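Local coordinates for protein beta-fructofuranosidase, insoluble isoenzyme CWINV1 (Arabidopsis thaliana, PDB 2OXB) that hydrolyses sucrose and 1-kestose, and less readily neokestose and levan, by releasing terminal non-reducing beta-D-fructofuranoside residues in the plant cell wall, at residues 356-361 with 510-515; 366-371 with 474-479; 288-293 with 316-321; 269-274 with 461-466. The protein carries 1 engineered substitution. All blocks are in the same frame, centred on the assembly; numbering follows the deposited sequence.

Interaction 1. Residues 356-361 with 510-515; sequences RLEVYG and HLFAFN
L357 and A513 face each other as an antiparallel hydrogen-bonded pair, and each satisfies both its backbone N and O on the other. The L357 N to A513 O bond is 2.9 Å long. In the return bond A513 N approaches L357 O at 3.1 Å and is straighter at hydrogen (165°). The backbones of H510 and F512 are bonded on the far side of the strand, to A415 and M412. Strand 510-515 is thus an inner strand of one sheet of the beta-sandwich that forms the C-terminal part of family 32 glycosidases, and 356-359 runs along one side of it, bonded at L357 and A513. L357, V359, L511 and A513 point to the face turned toward strands 344-351 and 521-530 of the second sheet. Small or branched apolar residues suit that interior, and V359 CB packs 3.9 Å from L511 CD2. The other face carries R356, E358, F512 and F514. R356 sends CG between its backbone N and carbonyl carbon (chi1 56°), then runs out straight beside F512, so that NH1 comes to CE1 of that ring with the two planes 80° apart. E358 lays CG over one face of the F512 ring. Its OE2 meets the edge of the H510 ring at CD2, a carbon, and stands 4.2 Å from H510 NE2, so the carboxylate could favour a charged imidazole without bonding to it.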
# COMPACT_ATOMS: atom_id res chain seq x y z
N ARG A 356 8.15 -14.17 -27.23
CA ARG A 356 7.53 -12.94 -26.74
C ARG A 356 6.81 -12.23 -27.87
O ARG A 356 7.36 -12.03 -28.95
CB ARG A 356 8.57 -12.00 -26.13
CG ARG A 356 9.70 -11.65 -27.06
CD ARG A 356 10.68 -10.65 -26.46
NE ARG A 356 11.77 -10.32 -27.39
CZ ARG A 356 11.60 -9.75 -28.58
NH1 ARG A 356 10.38 -9.41 -29.00
NH2 ARG A 356 12.65 -9.50 -29.36
N LEU A 357 5.55 -11.87 -27.63
CA LEU A 357 4.80 -11.17 -28.66
C LEU A 357 4.55 -9.75 -28.15
O LEU A 357 4.12 -9.54 -27.01
CB LEU A 357 3.49 -11.90 -28.96
CG LEU A 357 2.35 -11.84 -27.95
CD1 LEU A 357 1.56 -10.57 -28.17
CD2 LEU A 357 1.46 -13.05 -28.14
N GLU A 358 4.84 -8.78 -28.99
CA GLU A 358 4.64 -7.41 -28.58
C GLU A 358 3.18 -6.97 -28.61
O GLU A 358 2.36 -7.51 -29.37
CB GLU A 358 5.50 -6.50 -29.44
CG GLU A 358 5.27 -5.04 -29.23
CD GLU A 358 6.40 -4.20 -29.78
OE1 GLU A 358 7.11 -4.70 -30.69
OE2 GLU A 358 6.58 -3.05 -29.32
N VAL A 359 2.85 -6.01 -27.74
CA VAL A 359 1.52 -5.43 -27.65
C VAL A 359 1.71 -4.05 -28.26
O VAL A 359 2.29 -3.17 -27.62
CB VAL A 359 1.07 -5.28 -26.18
CG1 VAL A 359 -0.42 -4.94 -26.12
CG2 VAL A 359 1.35 -6.55 -25.41
N TYR A 360 1.21 -3.86 -29.49
CA TYR A 360 1.38 -2.61 -30.25
C TYR A 360 0.62 -1.31 -29.88
O TYR A 360 1.10 -0.52 -29.04
CB TYR A 360 1.16 -2.90 -31.75
CG TYR A 360 2.24 -3.74 -32.41
CD1 TYR A 360 1.96 -5.02 -32.89
CD2 TYR A 360 3.54 -3.25 -32.60
CE1 TYR A 360 2.94 -5.78 -33.54
CE2 TYR A 360 4.53 -4.00 -33.24
CZ TYR A 360 4.22 -5.27 -33.72
OH TYR A 360 5.16 -6.04 -34.38
N GLY A 361 -0.52 -1.08 -30.52
CA GLY A 361 -1.31 0.13 -30.31
C GLY A 361 -1.77 0.52 -28.91
O GLY A 361 -2.96 0.45 -28.59
N HIS A 510 7.56 0.39 -25.08
CA HIS A 510 7.07 -0.85 -25.67
C HIS A 510 6.64 -1.81 -24.56
O HIS A 510 7.13 -1.75 -23.44
CB HIS A 510 8.16 -1.50 -26.54
CG HIS A 510 8.63 -0.65 -27.69
ND1 HIS A 510 9.15 0.61 -27.52
CD2 HIS A 510 8.68 -0.91 -29.02
CE1 HIS A 510 9.51 1.10 -28.70
NE2 HIS A 510 9.23 0.19 -29.62
N LEU A 511 5.71 -2.69 -24.89
CA LEU A 511 5.20 -3.66 -23.93
C LEU A 511 5.60 -5.02 -24.48
O LEU A 511 5.94 -5.12 -25.66
CB LEU A 511 3.67 -3.55 -23.84
CG LEU A 511 2.99 -4.00 -22.55
CD1 LEU A 511 3.62 -3.28 -21.35
CD2 LEU A 511 1.50 -3.70 -22.64
N PHE A 512 5.55 -6.05 -23.66
CA PHE A 512 5.96 -7.37 -24.12
C PHE A 512 5.42 -8.50 -23.29
O PHE A 512 5.50 -8.48 -22.06
CB PHE A 512 7.49 -7.48 -24.15
CG PHE A 512 8.13 -6.86 -25.36
CD1 PHE A 512 8.14 -7.54 -26.58
CD2 PHE A 512 8.70 -5.58 -25.28
CE1 PHE A 512 8.71 -6.97 -27.71
CE2 PHE A 512 9.27 -4.99 -26.40
CZ PHE A 512 9.28 -5.69 -27.62
N ALA A 513 4.86 -9.50 -23.96
CA ALA A 513 4.36 -10.66 -23.25
C ALA A 513 5.38 -11.73 -23.55
O ALA A 513 5.53 -12.13 -24.70
CB ALA A 513 3.00 -11.05 -23.78
N PHE A 514 6.09 -12.19 -22.52
CA PHE A 514 7.10 -13.22 -22.74
C PHE A 514 6.94 -14.53 -21.97
O PHE A 514 6.01 -14.72 -21.19
CB PHE A 514 8.50 -12.64 -22.50
CG PHE A 514 8.77 -12.26 -21.07
CD1 PHE A 514 10.06 -11.94 -20.65
CD2 PHE A 514 7.74 -12.23 -20.13
CE1 PHE A 514 10.32 -11.61 -19.32
CE2 PHE A 514 7.99 -11.90 -18.80
CZ PHE A 514 9.28 -11.59 -18.39
N ASN A 515 7.88 -15.44 -22.24
CA ASN A 515 7.94 -16.76 -21.64
C ASN A 515 9.27 -17.33 -22.13
O ASN A 515 9.34 -17.93 -23.20
CB ASN A 515 6.77 -17.63 -22.13
CG ASN A 515 6.99 -19.12 -21.87
OD1 ASN A 515 7.37 -19.53 -20.77
ND2 ASN A 515 6.73 -19.93 -22.89

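Interaction 2. Residues 366-371 with 474-479; sequences QADVEV and SLRALI
Strands 367-371 and 474-479 run antiparallel at 171°, their axes 4.4 Å apart, as central neighbours in the six-stranded sheet of the C-terminal beta-sandwich. V369 and A477 are a hydrogen-bonded pair: V369 N bonds to A477 O and A477 N to V369 O. V371 N to L475 O, 3.0 Å, continues the pairing, and its return bond is weak. The face bearing V369, V371, L475 and A477 looks into the sandwich, where it meets L411, V425 and F427 of the opposing sheet. Branched valines and a small alanine fit there side by side, V369 CB lying 3.5 Å from A477 CB, and I479 places CG1 against the same valine's CG2. The other face carries D368, E370, R476 and the apolar L478, and R476 meets W330 of the N-terminal beta-propeller in a cation-pi contact. R476, extended from CG to NE, reaches diagonally across to D368 on the neighbouring strand, whose CG stands opposite its backbone N (chi1 -172°), bringing the carboxylate up to the guanidinium with the planes 15° apart. This is a two-pronged salt bridge, NH2 to OD2 at 3.0 Å and NE to OD1 at 3.3 Å, yet both bonds are bent and weak. Charge attraction probably contributes more than direction, and R339 shares the OD2 end of D368. E370 approaches R476 as well, but its OE1 lies well out of the guanidinium plane, 3.7 Å from R476 CD and 4.2 Å from R476 NE, where no N-H points at it.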
# COMPACT_ATOMS: atom_id res chain seq x y z
N GLN A 366 1.81 4.29 -20.13
CA GLN A 366 0.71 4.81 -19.32
C GLN A 366 -0.58 4.02 -19.56
O GLN A 366 -1.60 4.59 -19.94
CB GLN A 366 0.50 6.28 -19.66
CG GLN A 366 -0.22 7.09 -18.58
CD GLN A 366 -0.36 8.57 -18.95
OE1 GLN A 366 0.64 9.26 -19.14
NE2 GLN A 366 -1.60 9.04 -19.05
N ALA A 367 -0.52 2.72 -19.32
CA ALA A 367 -1.66 1.85 -19.57
C ALA A 367 -2.00 0.84 -18.48
O ALA A 367 -1.31 0.69 -17.49
CB ALA A 367 -1.43 1.11 -20.90
N ASP A 368 -3.09 0.12 -18.71
CA ASP A 368 -3.57 -0.91 -17.79
C ASP A 368 -3.38 -2.25 -18.49
O ASP A 368 -4.04 -2.54 -19.50
CB ASP A 368 -5.05 -0.69 -17.50
CG ASP A 368 -5.57 -1.60 -16.40
OD1 ASP A 368 -5.17 -2.78 -16.35
OD2 ASP A 368 -6.41 -1.14 -15.59
N VAL A 369 -2.47 -3.08 -17.97
CA VAL A 369 -2.24 -4.38 -18.58
C VAL A 369 -3.03 -5.43 -17.83
O VAL A 369 -3.36 -5.24 -16.67
CB VAL A 369 -0.75 -4.78 -18.54
CG1 VAL A 369 -0.53 -5.96 -19.50
CG2 VAL A 369 0.13 -3.60 -18.90
N GLU A 370 -3.32 -6.54 -18.48
CA GLU A 370 -4.08 -7.60 -17.83
C GLU A 370 -4.01 -8.87 -18.69
O GLU A 370 -4.44 -8.88 -19.84
CB GLU A 370 -5.52 -7.12 -17.62
CG GLU A 370 -6.33 -7.97 -16.66
CD GLU A 370 -7.64 -7.32 -16.25
OE1 GLU A 370 -7.63 -6.12 -15.89
OE2 GLU A 370 -8.70 -8.01 -16.28
N VAL A 371 -3.45 -9.94 -18.12
CA VAL A 371 -3.29 -11.21 -18.84
C VAL A 371 -3.91 -12.37 -18.06
O VAL A 371 -4.11 -12.30 -16.85
CB VAL A 371 -1.79 -11.55 -19.06
CG1 VAL A 371 -1.63 -12.58 -20.16
CG2 VAL A 371 -1.00 -10.30 -19.37
N SER A 474 -3.92 -15.13 -13.44
CA SER A 474 -4.13 -13.73 -13.73
C SER A 474 -2.90 -12.93 -13.33
O SER A 474 -2.06 -13.41 -12.56
CB SER A 474 -5.35 -13.18 -12.96
OG SER A 474 -6.56 -13.74 -13.42
N LEU A 475 -2.82 -11.71 -13.86
CA LEU A 475 -1.73 -10.78 -13.59
C LEU A 475 -2.08 -9.45 -14.23
O LEU A 475 -2.20 -9.35 -15.45
CB LEU A 475 -0.41 -11.31 -14.16
CG LEU A 475 0.80 -10.36 -14.07
CD1 LEU A 475 1.05 -9.98 -12.63
CD2 LEU A 475 2.01 -11.03 -14.67
N ARG A 476 -2.25 -8.43 -13.42
CA ARG A 476 -2.60 -7.13 -13.94
C ARG A 476 -1.41 -6.22 -13.77
O ARG A 476 -0.56 -6.47 -12.93
CB ARG A 476 -3.80 -6.58 -13.20
CG ARG A 476 -4.27 -5.25 -13.71
CD ARG A 476 -5.57 -4.90 -13.06
NE ARG A 476 -5.84 -3.49 -13.17
CZ ARG A 476 -6.83 -2.88 -12.53
NH1 ARG A 476 -7.64 -3.57 -11.74
NH2 ARG A 476 -6.98 -1.57 -12.68
N ALA A 477 -1.34 -5.17 -14.57
CA ALA A 477 -0.22 -4.26 -14.47
C ALA A 477 -0.63 -2.82 -14.75
O ALA A 477 -0.97 -2.48 -15.87
CB ALA A 477 0.86 -4.68 -15.44
N LEU A 478 -0.61 -1.99 -13.72
CA LEU A 478 -0.92 -0.59 -13.91
C LEU A 478 0.39 -0.05 -14.45
O LEU A 478 1.45 -0.34 -13.89
CB LEU A 478 -1.19 0.10 -12.58
CG LEU A 478 -2.55 -0.02 -11.90
CD1 LEU A 478 -3.63 0.55 -12.80
CD2 LEU A 478 -2.82 -1.47 -11.56
N ILE A 479 0.34 0.73 -15.53
CA ILE A 479 1.56 1.28 -16.11
C ILE A 479 1.58 2.81 -16.10
O ILE A 479 0.77 3.45 -16.77
CB ILE A 479 1.76 0.80 -17.56
CG1 ILE A 479 1.44 -0.70 -17.68
CG2 ILE A 479 3.19 1.06 -18.01
CD1 ILE A 479 2.20 -1.58 -16.71

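Interaction 3. Residues 288-293 with 316-321; sequences RILWGW and RKIWLD
The flat ends of R288 and R316, their guanidinium groups, offer neither face nor edge to the opposite strand; the aliphatic stems do the touching. R316 lays CD against L290 CD2 at 3.6 Å, and its NH1 goes on to E485 in a salt bridge and to I314 O. With chi1 and chi2 both anti, R288 brings CD to I318 CD1, and the bend at chi3 (-82°) then turns the guanidinium aside. Long side chains suit these places because the aliphatic stem can pack here while the charged end lies beyond the contact. L290 is the apolar hub: CD2 serves R316, and CD1 meets I318 CG2 at 3.5 Å, the leucine and isoleucine crossing at about a right angle. L290 and R316 are also an antiparallel hydrogen-bonded pair, with R316 N to L290 O at 2.9 Å and nearly straight (174°). The reverse bond is modelled implausibly short, so its length is doubtful, and I318 N reaches R288 O only weakly. The strands then splay, their directions 119° apart. Both belong to the middle of a four-stranded antiparallel sheet, a blade of the N-terminal beta-propeller: strand 278-282 flanks 287-291, strand 327-331 flanks 316-320, and Y269 and Y274 of a loop cover L290.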
# COMPACT_ATOMS: atom_id res chain seq x y z
N ARG A 288 -13.74 -0.45 1.74
CA ARG A 288 -12.57 0.00 2.48
C ARG A 288 -11.43 0.30 1.50
O ARG A 288 -10.94 -0.60 0.81
CB ARG A 288 -12.15 -1.06 3.50
CG ARG A 288 -10.95 -0.65 4.37
CD ARG A 288 -10.69 -1.63 5.53
NE ARG A 288 -11.55 -1.36 6.68
CZ ARG A 288 -11.41 -0.32 7.51
NH1 ARG A 288 -10.43 0.55 7.32
NH2 ARG A 288 -12.25 -0.15 8.52
N ILE A 289 -11.05 1.57 1.43
CA ILE A 289 -9.98 2.01 0.54
C ILE A 289 -8.63 1.95 1.24
O ILE A 289 -8.51 2.32 2.40
CB ILE A 289 -10.19 3.47 0.08
CG1 ILE A 289 -11.29 3.56 -0.98
CG2 ILE A 289 -8.90 4.01 -0.50
CD1 ILE A 289 -12.68 3.14 -0.52
N LEU A 290 -7.62 1.49 0.52
CA LEU A 290 -6.29 1.37 1.10
C LEU A 290 -5.21 2.22 0.42
O LEU A 290 -4.82 1.97 -0.72
CB LEU A 290 -5.87 -0.09 1.09
CG LEU A 290 -4.47 -0.39 1.62
CD1 LEU A 290 -4.51 -1.69 2.41
CD2 LEU A 290 -3.47 -0.47 0.47
N TRP A 291 -4.72 3.22 1.15
CA TRP A 291 -3.68 4.11 0.66
C TRP A 291 -2.27 3.70 1.07
O TRP A 291 -2.03 3.32 2.21
CB TRP A 291 -3.90 5.53 1.16
CG TRP A 291 -5.10 6.20 0.66
CD1 TRP A 291 -6.35 6.19 1.21
CD2 TRP A 291 -5.17 7.06 -0.49
NE1 TRP A 291 -7.20 6.99 0.48
CE2 TRP A 291 -6.50 7.53 -0.56
CE3 TRP A 291 -4.24 7.47 -1.46
CZ2 TRP A 291 -6.92 8.41 -1.58
CZ3 TRP A 291 -4.66 8.33 -2.46
CH2 TRP A 291 -5.99 8.80 -2.51
N GLY A 292 -1.34 3.83 0.13
CA GLY A 292 0.06 3.49 0.38
C GLY A 292 0.98 4.50 -0.28
O GLY A 292 0.74 4.90 -1.43
N TRP A 293 2.03 4.89 0.43
CA TRP A 293 2.98 5.89 -0.07
C TRP A 293 3.99 5.45 -1.15
O TRP A 293 3.95 5.99 -2.26
CB TRP A 293 3.68 6.56 1.12
CG TRP A 293 4.95 7.31 0.77
CD1 TRP A 293 5.14 8.16 -0.28
CD2 TRP A 293 6.20 7.24 1.47
NE1 TRP A 293 6.44 8.61 -0.29
CE2 TRP A 293 7.12 8.06 0.78
CE3 TRP A 293 6.64 6.55 2.62
CZ2 TRP A 293 8.44 8.23 1.18
CZ3 TRP A 293 7.97 6.71 3.03
CH2 TRP A 293 8.85 7.55 2.30
N ARG A 316 -6.38 1.26 -3.02
CA ARG A 316 -6.76 -0.13 -3.23
C ARG A 316 -7.98 -0.46 -2.39
O ARG A 316 -8.31 0.26 -1.44
CB ARG A 316 -5.60 -1.09 -2.85
CG ARG A 316 -4.40 -1.17 -3.83
CD ARG A 316 -3.06 -1.19 -3.08
NE ARG A 316 -1.85 -1.59 -3.85
CZ ARG A 316 -1.46 -1.08 -5.02
NH1 ARG A 316 -2.18 -0.13 -5.63
NH2 ARG A 316 -0.32 -1.49 -5.57
N LYS A 317 -8.65 -1.53 -2.77
CA LYS A 317 -9.80 -2.01 -2.01
C LYS A 317 -9.33 -3.32 -1.42
O LYS A 317 -8.91 -4.21 -2.15
CB LYS A 317 -11.00 -2.25 -2.93
CG LYS A 317 -12.26 -2.74 -2.21
CD LYS A 317 -13.32 -3.32 -3.16
CE LYS A 317 -14.53 -3.87 -2.36
NZ LYS A 317 -15.59 -4.58 -3.14
N ILE A 318 -9.38 -3.45 -0.10
CA ILE A 318 -8.95 -4.69 0.54
C ILE A 318 -10.11 -5.42 1.24
O ILE A 318 -11.20 -4.87 1.42
CB ILE A 318 -7.81 -4.43 1.57
CG1 ILE A 318 -8.19 -3.32 2.56
CG2 ILE A 318 -6.57 -4.04 0.85
CD1 ILE A 318 -8.84 -3.82 3.82
N TRP A 319 -9.86 -6.67 1.61
CA TRP A 319 -10.85 -7.48 2.29
C TRP A 319 -10.39 -8.92 2.39
O TRP A 319 -9.66 -9.41 1.54
CB TRP A 319 -12.19 -7.43 1.56
CG TRP A 319 -12.21 -8.18 0.27
CD1 TRP A 319 -12.63 -9.46 0.08
CD2 TRP A 319 -11.80 -7.70 -1.01
NE1 TRP A 319 -12.52 -9.80 -1.24
CE2 TRP A 319 -12.01 -8.74 -1.94
CE3 TRP A 319 -11.27 -6.49 -1.47
CZ2 TRP A 319 -11.72 -8.61 -3.29
CZ3 TRP A 319 -10.98 -6.36 -2.81
CH2 TRP A 319 -11.21 -7.41 -3.71
N LEU A 320 -10.84 -9.59 3.43
CA LEU A 320 -10.47 -10.96 3.69
C LEU A 320 -10.78 -11.97 2.59
O LEU A 320 -11.86 -11.96 2.00
CB LEU A 320 -11.14 -11.41 4.99
CG LEU A 320 -10.19 -11.95 6.05
CD1 LEU A 320 -9.32 -12.99 5.39
CD2 LEU A 320 -9.33 -10.81 6.64
N ASP A 321 -9.83 -12.86 2.30
CA ASP A 321 -10.05 -13.89 1.29
C ASP A 321 -10.88 -15.02 1.87
O ASP A 321 -10.97 -15.18 3.09
CB ASP A 321 -8.72 -14.47 0.78
CG ASP A 321 -8.92 -15.83 0.08
OD1 ASP A 321 -8.40 -16.85 0.58
OD2 ASP A 321 -9.61 -15.88 -0.96

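Interaction 4. Residues 269-274 with 461-466; sequences YDYGKY and YGAFVD
This contact belongs to the interface between the two domains: a loop of the N-terminal propeller, 269-274, lies against strand 461-465 of the C-terminal beta-sandwich. The loop is also bonded through its backbone to strand 493-498, Y271 to C494 and K273 to T496, so it runs along the rim of the sandwich. No hydrogen bond joins the two segments, and packing carries the contact. G272 sits over one face of the Y461 ring, its CA 3.5 Å from the ring centre and 20° off the normal, a CH-pi contact. Glycine suits this place because the bare backbone can come down flat on the aromatic face; K273 N follows over the same face. Y461 gets there with CG opposite its carbonyl carbon (chi1 -48°), while I495 and S497 also touch its side chain. Further along, Y271 directs its CB to the carbonyl of G462, 3.4 Å from the oxygen, and its ring root to the methyl of A463, CG to CB 3.9 Å. The small alanine lets the tyrosine lie close to the strand. Y271 OH accepts a hydrogen bond from R268 N, which fixes the far end of the ring within its own loop. K273 is the centre of an inverse gamma turn; its side chain, bent at chi2 to chi4, passes Y461 and carries NZ to the hydroxyl of S297, close to the GlcNAc attached at N295. On the way its CE passes 3.3 Å from Y461 OH.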
# COMPACT_ATOMS: atom_id res chain seq x y z
N TYR A 269 1.28 -5.97 2.74
CA TYR A 269 0.21 -5.53 1.86
C TYR A 269 0.83 -5.63 0.46
O TYR A 269 0.25 -6.19 -0.47
CB TYR A 269 -0.19 -4.07 2.13
CG TYR A 269 -1.25 -3.85 3.20
CD1 TYR A 269 -2.35 -4.72 3.34
CD2 TYR A 269 -1.20 -2.72 4.03
CE1 TYR A 269 -3.37 -4.45 4.28
CE2 TYR A 269 -2.21 -2.44 4.96
CZ TYR A 269 -3.29 -3.30 5.08
OH TYR A 269 -4.25 -3.02 6.01
N ASP A 270 2.06 -5.14 0.36
CA ASP A 270 2.79 -5.11 -0.89
C ASP A 270 4.22 -5.63 -0.70
O ASP A 270 4.96 -5.15 0.17
CB ASP A 270 2.80 -3.66 -1.36
CG ASP A 270 3.08 -3.52 -2.83
OD1 ASP A 270 4.25 -3.71 -3.22
OD2 ASP A 270 2.13 -3.22 -3.58
N TYR A 271 4.62 -6.60 -1.54
CA TYR A 271 5.95 -7.18 -1.44
C TYR A 271 6.98 -6.48 -2.30
O TYR A 271 7.81 -7.13 -2.94
CB TYR A 271 5.88 -8.66 -1.79
CG TYR A 271 5.07 -9.45 -0.79
CD1 TYR A 271 5.69 -10.18 0.23
CD2 TYR A 271 3.67 -9.42 -0.82
CE1 TYR A 271 4.95 -10.86 1.18
CE2 TYR A 271 2.92 -10.09 0.12
CZ TYR A 271 3.57 -10.82 1.12
OH TYR A 271 2.81 -11.50 2.04
N GLY A 272 6.94 -5.15 -2.27
CA GLY A 272 7.84 -4.31 -3.05
C GLY A 272 8.00 -2.96 -2.39
O GLY A 272 8.11 -2.89 -1.18
N LYS A 273 8.00 -1.87 -3.15
CA LYS A 273 8.17 -0.56 -2.54
C LYS A 273 6.87 -0.00 -1.98
O LYS A 273 6.17 0.76 -2.64
CB LYS A 273 8.76 0.43 -3.55
CG LYS A 273 9.41 1.66 -2.90
CD LYS A 273 10.72 1.30 -2.21
CE LYS A 273 11.92 1.36 -3.16
NZ LYS A 273 12.21 2.74 -3.68
N TYR A 274 6.56 -0.35 -0.73
CA TYR A 274 5.35 0.13 -0.11
C TYR A 274 5.63 0.64 1.29
O TYR A 274 6.50 0.11 1.97
CB TYR A 274 4.34 -1.00 -0.03
CG TYR A 274 2.91 -0.59 -0.27
CD1 TYR A 274 2.57 0.09 -1.43
CD2 TYR A 274 1.90 -0.96 0.61
CE1 TYR A 274 1.26 0.40 -1.73
CE2 TYR A 274 0.56 -0.65 0.33
CZ TYR A 274 0.26 0.03 -0.86
OH TYR A 274 -1.05 0.31 -1.21
N TYR A 461 11.90 -7.59 -6.28
CA TYR A 461 10.96 -8.00 -5.23
C TYR A 461 10.33 -9.34 -5.57
O TYR A 461 10.09 -9.63 -6.74
CB TYR A 461 9.86 -6.95 -5.09
CG TYR A 461 10.35 -5.53 -5.00
CD1 TYR A 461 10.97 -5.06 -3.85
CD2 TYR A 461 10.19 -4.65 -6.07
CE1 TYR A 461 11.41 -3.73 -3.77
CE2 TYR A 461 10.62 -3.32 -6.00
CZ TYR A 461 11.23 -2.87 -4.84
OH TYR A 461 11.64 -1.56 -4.77
N GLY A 462 10.04 -10.15 -4.56
CA GLY A 462 9.42 -11.44 -4.79
C GLY A 462 8.17 -11.71 -3.96
O GLY A 462 7.96 -11.08 -2.91
N ALA A 463 7.33 -12.64 -4.44
CA ALA A 463 6.09 -13.04 -3.74
C ALA A 463 5.47 -14.38 -4.21
O ALA A 463 5.74 -14.87 -5.31
CB ALA A 463 5.05 -11.93 -3.84
N PHE A 464 4.67 -14.98 -3.34
CA PHE A 464 3.98 -16.24 -3.60
C PHE A 464 2.51 -15.90 -3.84
O PHE A 464 1.99 -14.94 -3.26
CB PHE A 464 4.12 -17.18 -2.39
CG PHE A 464 5.51 -17.70 -2.18
CD1 PHE A 464 6.05 -17.79 -0.89
CD2 PHE A 464 6.30 -18.11 -3.26
CE1 PHE A 464 7.35 -18.27 -0.68
CE2 PHE A 464 7.60 -18.59 -3.07
CZ PHE A 464 8.14 -18.67 -1.77
N VAL A 465 1.84 -16.68 -4.68
CA VAL A 465 0.43 -16.41 -4.96
C VAL A 465 -0.43 -17.65 -4.66
O VAL A 465 -0.25 -18.71 -5.27
CB VAL A 465 0.25 -15.99 -6.44
CG1 VAL A 465 -1.10 -15.35 -6.65
CG2 VAL A 465 1.35 -15.02 -6.82
N ASP A 466 -1.35 -17.50 -3.72
CA ASP A 466 -2.23 -18.60 -3.34
C ASP A 466 -3.37 -18.75 -4.32
O ASP A 466 -4.52 -18.39 -4.04
CB ASP A 466 -2.79 -18.41 -1.93
CG ASP A 466 -3.42 -19.70 -1.39
OD1 ASP A 466 -2.68 -20.72 -1.28
OD2 ASP A 466 -4.63 -19.70 -1.07

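From the N terminus, segment 269-274 opens interaction 4, and interaction 3 opens and closes inside that loop, pairing 288-293 with 316-321 in the propeller; the two touch where L290 and R316 meet Y274. The chain then enters the sandwich. Segments 356-361 and 366-371 open interactions 1 and 2 in quick succession. Segment 461-466 closes interaction 4, joining propeller to sandwich, before 474-479 closes interaction 2 and 510-515 closes interaction 1. Interaction 2 is therefore nested in interaction 1, and interaction 4 crosses both. Interactions 1 and 2 lie in opposite sheets of the sandwich and meet through L511 and V369.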